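Local coordinates for protein Non-reducing end beta-L-arabinofuranosidase (PDB 5MQO) that is a gut-bacterial glycoside hydrolase of family GH127 that probably acts on plant pectin, with aceric acidase or beta-L-arabinofuranosidase activity proposed, at residues 190-202 against 237-251. Sequence-based numbering, arbitrary orientation.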
ATOM      1  N   GLU A 190      26.170   2.602  10.386  1.00123.51           N
ATOM      2  CA  GLU A 190      24.816   2.983  10.842  1.00124.88           C
ATOM      3  C   GLU A 190      24.338   4.260  10.164  1.00117.89           C
ATOM      4  O   GLU A 190      24.020   5.278  10.768  1.00108.44           O
ATOM      5  CB  GLU A 190      24.731   3.019  12.372  1.00127.31           C
ATOM      6  CG  GLU A 190      24.915   1.630  13.002  1.00126.60           C
ATOM      7  CD  GLU A 190      23.902   0.581  12.515  1.00123.29           C
ATOM      8  OE1 GLU A 190      23.070   0.140  13.335  1.00115.90           O
ATOM      9  OE2 GLU A 190      23.928   0.188  11.321  1.00118.70           O
ATOM     10  N   THR A 191      24.261   4.094   8.854  1.00114.10           N
ATOM     11  CA  THR A 191      23.821   5.057   7.897  1.00107.52           C
ATOM     12  C   THR A 191      22.346   4.747   7.531  1.00104.36           C
ATOM     13  O   THR A 191      21.718   5.523   6.826  1.00102.45           O
ATOM     14  CB  THR A 191      24.795   4.961   6.682  1.00107.54           C
ATOM     15  OG1 THR A 191      24.926   6.223   6.026  1.00110.48           O
ATOM     16  CG2 THR A 191      24.388   3.885   5.673  1.00107.66           C
ATOM     17  N   TYR A 192      21.801   3.628   8.024  1.00106.06           N
ATOM     18  CA  TYR A 192      20.448   3.151   7.664  1.00108.49           C
ATOM     19  C   TYR A 192      19.387   4.002   8.347  1.00100.23           C
ATOM     20  O   TYR A 192      18.337   4.308   7.769  1.00 95.31           O
ATOM     21  CB  TYR A 192      20.194   1.696   8.121  1.00119.95           C
ATOM     22  CG  TYR A 192      21.179   0.617   7.685  1.00132.87           C
ATOM     23  CD1 TYR A 192      20.945  -0.154   6.539  1.00138.11           C
ATOM     24  CD2 TYR A 192      22.317   0.316   8.458  1.00141.14           C
ATOM     25  CE1 TYR A 192      21.823  -1.159   6.154  1.00143.42           C
ATOM     26  CE2 TYR A 192      23.201  -0.688   8.078  1.00144.73           C
ATOM     27  CZ  TYR A 192      22.952  -1.420   6.931  1.00145.58           C
ATOM     28  OH  TYR A 192      23.836  -2.404   6.574  1.00144.93           O
ATOM     29  N   ASN A 193      19.654   4.321   9.611  1.00 95.91           N
ATOM     30  CA  ASN A 193      18.810   5.208  10.397  1.00 93.54           C
ATOM     31  C   ASN A 193      18.693   6.608   9.816  1.00 89.45           C
ATOM     32  O   ASN A 193      17.649   7.227   9.933  1.00 90.47           O
ATOM     33  CB  ASN A 193      19.318   5.281  11.840  1.00 96.45           C
ATOM     34  CG  ASN A 193      18.919   4.062  12.654  1.00102.46           C
ATOM     35  OD1 ASN A 193      18.488   3.044  12.105  1.00100.21           O
ATOM     36  ND2 ASN A 193      19.038   4.167  13.975  1.00106.93           N
ATOM     37  N   LEU A 194      19.751   7.104   9.185  1.00 86.41           N
ATOM     38  CA  LEU A 194      19.714   8.424   8.563  1.00 81.41           C
ATOM     39  C   LEU A 194      18.664   8.578   7.490  1.00 77.30           C
ATOM     40  O   LEU A 194      18.042   9.625   7.402  1.00 81.03           O
ATOM     41  CB  LEU A 194      21.080   8.807   7.985  1.00 81.43           C
ATOM     42  CG  LEU A 194      22.160   9.140   9.020  1.00 81.97           C
ATOM     43  CD1 LEU A 194      23.257   9.935   8.335  1.00 83.41           C
ATOM     44  CD2 LEU A 194      21.644   9.916  10.232  1.00 81.16           C
ATOM     45  N   GLY A 195      18.452   7.555   6.684  1.00 72.91           N
ATOM     46  CA  GLY A 195      17.451   7.639   5.638  1.00 73.79           C
ATOM     47  C   GLY A 195      16.040   7.906   6.147  1.00 74.28           C
ATOM     48  O   GLY A 195      15.236   8.570   5.478  1.00 75.46           O
ATOM     49  N   HIS A 196      15.740   7.376   7.326  1.00 71.40           N
ATOM     50  CA  HIS A 196      14.445   7.545   7.923  1.00 71.72           C
ATOM     51  C   HIS A 196      14.321   8.898   8.565  1.00 72.36           C
ATOM     52  O   HIS A 196      13.230   9.469   8.582  1.00 79.19           O
ATOM     53  CB  HIS A 196      14.186   6.446   8.931  1.00 76.08           C
ATOM     54  CG  HIS A 196      14.078   5.107   8.296  1.00 80.43           C
ATOM     55  ND1 HIS A 196      13.076   4.800   7.399  1.00 83.12           N
ATOM     56  CD2 HIS A 196      14.865   4.012   8.378  1.00 82.13           C
ATOM     57  CE1 HIS A 196      13.240   3.562   6.971  1.00 85.26           C
ATOM     58  NE2 HIS A 196      14.318   3.062   7.551  1.00 85.89           N
ATOM     59  N   LEU A 197      15.421   9.428   9.085  1.00 69.60           N
ATOM     60  CA  LEU A 197      15.433  10.806   9.554  1.00 69.41           C
ATOM     61  C   LEU A 197      15.059  11.789   8.438  1.00 66.38           C
ATOM     62  O   LEU A 197      14.357  12.753   8.709  1.00 65.95           O
ATOM     63  CB  LEU A 197      16.790  11.188  10.153  1.00 70.18           C
ATOM     64  CG  LEU A 197      16.907  12.596  10.747  1.00 71.65           C
ATOM     65  CD1 LEU A 197      16.129  12.721  12.042  1.00 72.82           C
ATOM     66  CD2 LEU A 197      18.363  12.922  10.976  1.00 71.99           C
ATOM     67  N   MET A 198      15.510  11.548   7.209  1.00 63.23           N
ATOM     68  CA  MET A 198      15.162  12.439   6.112  1.00 66.73           C
ATOM     69  C   MET A 198      13.638  12.580   5.979  1.00 65.76           C
ATOM     70  O   MET A 198      13.097  13.677   5.995  1.00 66.56           O
ATOM     71  CB  MET A 198      15.743  11.972   4.779  1.00 69.26           C
ATOM     72  CG  MET A 198      17.262  11.961   4.675  1.00 72.87           C
ATOM     73  SD  MET A 198      17.823  11.589   2.981  1.00 76.88           S
ATOM     74  CE  MET A 198      17.359   9.871   2.833  1.00 78.99           C
ATOM     75  N   MET A 199      12.937  11.471   5.865  1.00 66.38           N
ATOM     76  CA  MET A 199      11.510  11.551   5.635  1.00 67.82           C
ATOM     77  C   MET A 199      10.770  12.104   6.842  1.00 64.22           C
ATOM     78  O   MET A 199       9.781  12.826   6.672  1.00 62.12           O
ATOM     79  CB  MET A 199      10.923  10.202   5.179  1.00 72.44           C
ATOM     80  CG  MET A 199      10.791  10.067   3.664  1.00 75.62           C
ATOM     81  SD  MET A 199       9.790  11.383   2.925  1.00 82.04           S
ATOM     82  CE  MET A 199       8.898  10.403   1.712  1.00 90.39           C
ATOM     83  N   ALA A 200      11.262  11.808   8.043  1.00 60.00           N
ATOM     84  CA  ALA A 200      10.636  12.328   9.265  1.00 59.82           C
ATOM     85  C   ALA A 200      10.693  13.851   9.305  1.00 57.75           C
ATOM     86  O   ALA A 200       9.733  14.521   9.703  1.00 57.86           O
ATOM     87  CB  ALA A 200      11.283  11.736  10.513  1.00 58.96           C
ATOM     88  N   GLY A 201      11.818  14.381   8.872  1.00 55.29           N
ATOM     89  CA  GLY A 201      12.039  15.803   8.889  1.00 58.40           C
ATOM     90  C   GLY A 201      11.246  16.532   7.836  1.00 60.00           C
ATOM     91  O   GLY A 201      10.726  17.624   8.112  1.00 60.25           O
ATOM     92  N   ILE A 202      11.160  15.944   6.632  1.00 59.37           N
ATOM     93  CA  ILE A 202      10.390  16.543   5.530  1.00 59.69           C
ATOM     94  C   ILE A 202       8.908  16.624   5.945  1.00 60.62           C
ATOM     95  O   ILE A 202       8.276  17.677   5.874  1.00 59.90           O
ATOM     96  CB  ILE A 202      10.500  15.710   4.240  1.00 59.53           C
ATOM     97  CG1 ILE A 202      11.905  15.745   3.677  1.00 60.21           C
ATOM     98  CG2 ILE A 202       9.524  16.185   3.151  1.00 59.95           C
ATOM     99  CD1 ILE A 202      12.175  14.510   2.837  1.00 61.14           C
ATOM    100  N   ARG A 237      25.924  -2.447   0.893  1.00127.33           N
ATOM    101  CA  ARG A 237      25.222  -2.614   2.205  1.00135.59           C
ATOM    102  C   ARG A 237      24.662  -1.338   2.833  1.00139.12           C
ATOM    103  O   ARG A 237      23.547  -1.338   3.364  1.00139.69           O
ATOM    104  CB  ARG A 237      26.129  -3.297   3.252  1.00139.72           C
ATOM    105  CG  ARG A 237      26.056  -4.822   3.255  1.00143.78           C
ATOM    106  CD  ARG A 237      27.410  -5.466   3.513  1.00146.72           C
ATOM    107  NE  ARG A 237      28.384  -5.115   2.469  1.00149.63           N
ATOM    108  CZ  ARG A 237      29.556  -5.721   2.264  1.00154.53           C
ATOM    109  NH1 ARG A 237      29.952  -6.758   3.004  1.00154.63           N
ATOM    110  NH2 ARG A 237      30.346  -5.287   1.281  1.00157.08           N
ATOM    111  N   ASN A 238      25.469  -0.287   2.838  1.00142.09           N
ATOM    112  CA  ASN A 238      25.012   1.097   3.080  1.00141.34           C
ATOM    113  C   ASN A 238      23.583   1.437   2.591  1.00138.45           C
ATOM    114  O   ASN A 238      22.795   2.021   3.341  1.00134.04           O
ATOM    115  CB  ASN A 238      26.017   2.050   2.425  1.00145.71           C
ATOM    116  CG  ASN A 238      26.424   1.607   1.018  1.00150.06           C
ATOM    117  OD1 ASN A 238      25.762   0.767   0.399  1.00145.00           O
ATOM    118  ND2 ASN A 238      27.516   2.163   0.509  1.00152.10           N
ATOM    119  N   ALA A 239      23.268   1.055   1.347  1.00141.65           N
ATOM    120  CA  ALA A 239      21.967   1.302   0.712  1.00141.37           C
ATOM    121  C   ALA A 239      21.027   0.084   0.725  1.00152.59           C
ATOM    122  O   ALA A 239      19.975   0.164   0.089  1.00164.41           O
ATOM    123  CB  ALA A 239      22.161   1.785  -0.726  1.00132.71           C
ATOM    124  N   ILE A 240      21.386  -1.022   1.419  1.00159.41           N
ATOM    125  CA  ILE A 240      20.444  -2.167   1.704  1.00158.06           C
ATOM    126  C   ILE A 240      19.184  -1.656   2.480  1.00166.69           C
ATOM    127  O   ILE A 240      18.166  -2.368   2.542  1.00174.69           O
ATOM    128  CB  ILE A 240      21.138  -3.441   2.368  1.00145.60           C
ATOM    129  CG1 ILE A 240      21.872  -4.298   1.312  1.00135.20           C
ATOM    130  CG2 ILE A 240      20.139  -4.360   3.091  1.00142.40           C
ATOM    131  CD1 ILE A 240      22.648  -5.495   1.848  1.00126.48           C
ATOM    132  N   CYS A 241      19.254  -0.438   3.053  1.00156.99           N
ATOM    133  CA  CYS A 241      18.048   0.355   3.329  1.00144.34           C
ATOM    134  C   CYS A 241      17.572   1.020   2.024  1.00136.91           C
ATOM    135  O   CYS A 241      18.256   1.908   1.487  1.00126.16           O
ATOM    136  CB  CYS A 241      18.268   1.409   4.412  1.00141.58           C
ATOM    137  SG  CYS A 241      16.750   1.714   5.335  1.00140.38           S
ATOM    138  N   PRO A 242      16.406   0.583   1.503  1.00132.21           N
ATOM    139  CA  PRO A 242      15.897   1.098   0.227  1.00127.09           C
ATOM    140  C   PRO A 242      14.944   2.303   0.355  1.00117.49           C
ATOM    141  O   PRO A 242      14.552   2.881  -0.660  1.00114.40           O
ATOM    142  CB  PRO A 242      15.161  -0.110  -0.326  1.00130.70           C
ATOM    143  CG  PRO A 242      14.563  -0.737   0.906  1.00131.56           C
ATOM    144  CD  PRO A 242      15.512  -0.471   2.041  1.00129.13           C
ATOM    145  N   SER A 243      14.561   2.643   1.589  1.00109.27           N
ATOM    146  CA  SER A 243      13.965   3.935   1.931  1.00107.83           C
ATOM    147  C   SER A 243      14.764   5.101   1.347  1.00103.30           C
ATOM    148  O   SER A 243      14.200   6.103   0.918  1.00101.12           O
ATOM    149  CB  SER A 243      13.950   4.103   3.458  1.00111.10           C
ATOM    150  OG  SER A 243      15.280   4.174   3.996  1.00109.27           O
ATOM    151  N   HIS A 244      16.084   4.957   1.379  1.00 99.91           N
ATOM    152  CA  HIS A 244      17.032   5.973   0.911  1.00101.34           C
ATOM    153  C   HIS A 244      16.685   6.643  -0.418  1.00 92.73           C
ATOM    154  O   HIS A 244      16.803   7.855  -0.521  1.00 92.41           O
ATOM    155  CB  HIS A 244      18.449   5.365   0.782  1.00108.22           C
ATOM    156  CG  HIS A 244      19.143   5.140   2.092  1.00114.92           C
ATOM    157  ND1 HIS A 244      20.515   5.031   2.197  1.00115.23           N
ATOM    158  CD2 HIS A 244      18.656   5.008   3.351  1.00119.03           C
ATOM    159  CE1 HIS A 244      20.840   4.835   3.462  1.00118.72           C
ATOM    160  NE2 HIS A 244      19.731   4.820   4.183  1.00121.58           N
ATOM    161  N   TYR A 245      16.270   5.861  -1.416  1.00 84.81           N
ATOM    162  CA  TYR A 245      16.108   6.354  -2.800  1.00 80.57           C
ATOM    163  C   TYR A 245      15.011   7.421  -2.860  1.00 75.56           C
ATOM    164  O   TYR A 245      15.190   8.475  -3.472  1.00 67.24           O
ATOM    165  CB  TYR A 245      15.743   5.218  -3.753  1.00 82.16           C
ATOM    166  CG  TYR A 245      16.817   4.178  -3.923  1.00 85.27           C
ATOM    167  CD1 TYR A 245      16.904   3.092  -3.049  1.00 89.65           C
ATOM    168  CD2 TYR A 245      17.723   4.256  -4.960  1.00 85.96           C
ATOM    169  CE1 TYR A 245      17.881   2.130  -3.180  1.00 89.74           C
ATOM    170  CE2 TYR A 245      18.701   3.293  -5.112  1.00 90.06           C
ATOM    171  CZ  TYR A 245      18.783   2.229  -4.215  1.00 91.76           C
ATOM    172  OH  TYR A 245      19.756   1.250  -4.356  1.00 91.05           O
ATOM    173  N   MET A 246      13.890   7.113  -2.204  1.00 71.22           N
ATOM    174  CA  MET A 246      12.752   8.011  -2.076  1.00 69.97           C
ATOM    175  C   MET A 246      13.098   9.240  -1.215  1.00 69.04           C
ATOM    176  O   MET A 246      12.862  10.379  -1.637  1.00 65.86           O
ATOM    177  CB  MET A 246      11.528   7.250  -1.517  1.00 71.59           C
ATOM    178  CG  MET A 246      10.724   6.508  -2.591  1.00 73.76           C
ATOM    179  SD  MET A 246       9.469   5.295  -2.103  1.00 74.50           S
ATOM    180  CE  MET A 246       8.887   5.999  -0.556  1.00 78.12           C
ATOM    181  N   GLY A 247      13.688   9.007  -0.040  1.00 66.72           N
ATOM    182  CA  GLY A 247      14.092  10.081   0.885  1.00 64.58           C
ATOM    183  C   GLY A 247      14.987  11.139   0.279  1.00 66.14           C
ATOM    184  O   GLY A 247      14.803  12.329   0.526  1.00 67.00           O
ATOM    185  N   VAL A 248      15.943  10.700  -0.543  1.00 66.52           N
ATOM    186  CA  VAL A 248      16.916  11.589  -1.186  1.00 65.09           C
ATOM    187  C   VAL A 248      16.269  12.405  -2.317  1.00 62.24           C
ATOM    188  O   VAL A 248      16.541  13.601  -2.448  1.00 63.83           O
ATOM    189  CB  VAL A 248      18.219  10.825  -1.611  1.00 68.47           C
ATOM    190  CG1 VAL A 248      17.988   9.898  -2.779  1.00 72.46           C
ATOM    191  CG2 VAL A 248      19.332  11.779  -2.005  1.00 70.77           C
ATOM    192  N   VAL A 249      15.391  11.788  -3.106  1.00 60.46           N
ATOM    193  CA  VAL A 249      14.623  12.532  -4.125  1.00 57.94           C
ATOM    194  C   VAL A 249      13.605  13.459  -3.441  1.00 57.25           C
ATOM    195  O   VAL A 249      13.332  14.584  -3.904  1.00 54.68           O
ATOM    196  CB  VAL A 249      13.894  11.600  -5.112  1.00 57.14           C
ATOM    197  CG1 VAL A 249      13.011  12.393  -6.078  1.00 57.81           C
ATOM    198  CG2 VAL A 249      14.890  10.786  -5.917  1.00 57.28           C
ATOM    199  N   GLU A 250      13.041  13.007  -2.334  1.00 55.13           N
ATOM    200  CA  GLU A 250      12.132  13.878  -1.624  1.00 56.92           C
ATOM    201  C   GLU A 250      12.889  15.075  -1.000  1.00 57.07           C
ATOM    202  O   GLU A 250      12.339  16.155  -0.874  1.00 54.48           O
ATOM    203  CB  GLU A 250      11.316  13.098  -0.599  1.00 56.11           C
ATOM    204  CG  GLU A 250       9.994  13.747  -0.244  1.00 57.48           C
ATOM    205  CD  GLU A 250       9.084  13.994  -1.439  1.00 60.07           C
ATOM    206  OE1 GLU A 250       8.386  15.049  -1.439  1.00 59.74           O
ATOM    207  OE2 GLU A 250       9.044  13.133  -2.359  1.00 62.97           O
ATOM    208  N   MET A 251      14.153  14.890  -0.651  1.00 58.86           N
ATOM    209  CA  MET A 251      14.948  16.007  -0.162  1.00 59.68           C
ATOM    210  C   MET A 251      15.325  16.979  -1.239  1.00 58.39           C
ATOM    211  O   MET A 251      15.361  18.185  -0.972  1.00 57.68           O
ATOM    212  CB  MET A 251      16.197  15.540   0.547  1.00 62.94           C
ATOM    213  CG  MET A 251      15.957  15.393   2.030  1.00 66.10           C
ATOM    214  SD  MET A 251      15.947  17.010   2.814  1.00 70.60           S
ATOM    215  CE  MET A 251      15.616  16.429   4.459  1.00 71.10           C
TER
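The Tyr192 ring meets Cys241 CB and Ile240 CB along its edge, its CD1 lying 3.8 Å from Cys241 CB, while the carbonyl O of Arg237 approaches Tyr192 CE1 obliquely at 3.3 Å. CG beside the backbone N (chi1 -54°) swings the ring out alongside residues 237-241, a span that suits a long, flat side chain. Without the ring, as with an alanine here, Cys241 CB and Ile240 CB would probably lose their aromatic neighbour and a gap would open beside them. Ser243 OG sits over one face of the His196 ring, near its rim, and Cys241 SG lies obliquely 3.6 Å from His196 NE2. His244 turns its edge to the backbone of Thr191 and Tyr192, with Tyr192 O in the ring plane; one face carries Cys241 O, and Tyr228 hydrogen-bonds ND1. Gly195 CA lies 3.7 Å from His244 CD2, where a CB would clash. Farther on, Met198 is a knob among His244, Gly247, Val248 and Met251; its flexible thioether bends at chi3 to lay CE 3.7 Å from Gly247 C, again where only glycine fits. Ile202 CD1 packs on Glu250 CB. Helices 192-202 and 243-251 of the (alpha/alpha)-barrel-type catalytic domain, with helix 212-230 between them in sequence, thus join at 41° chiefly through apolar, sulfur and ring packing, Gly195 and Gly247 permitting an 8.7 Å axis approach and Glu250's buried charge probably balanced by Arg206 and Arg253.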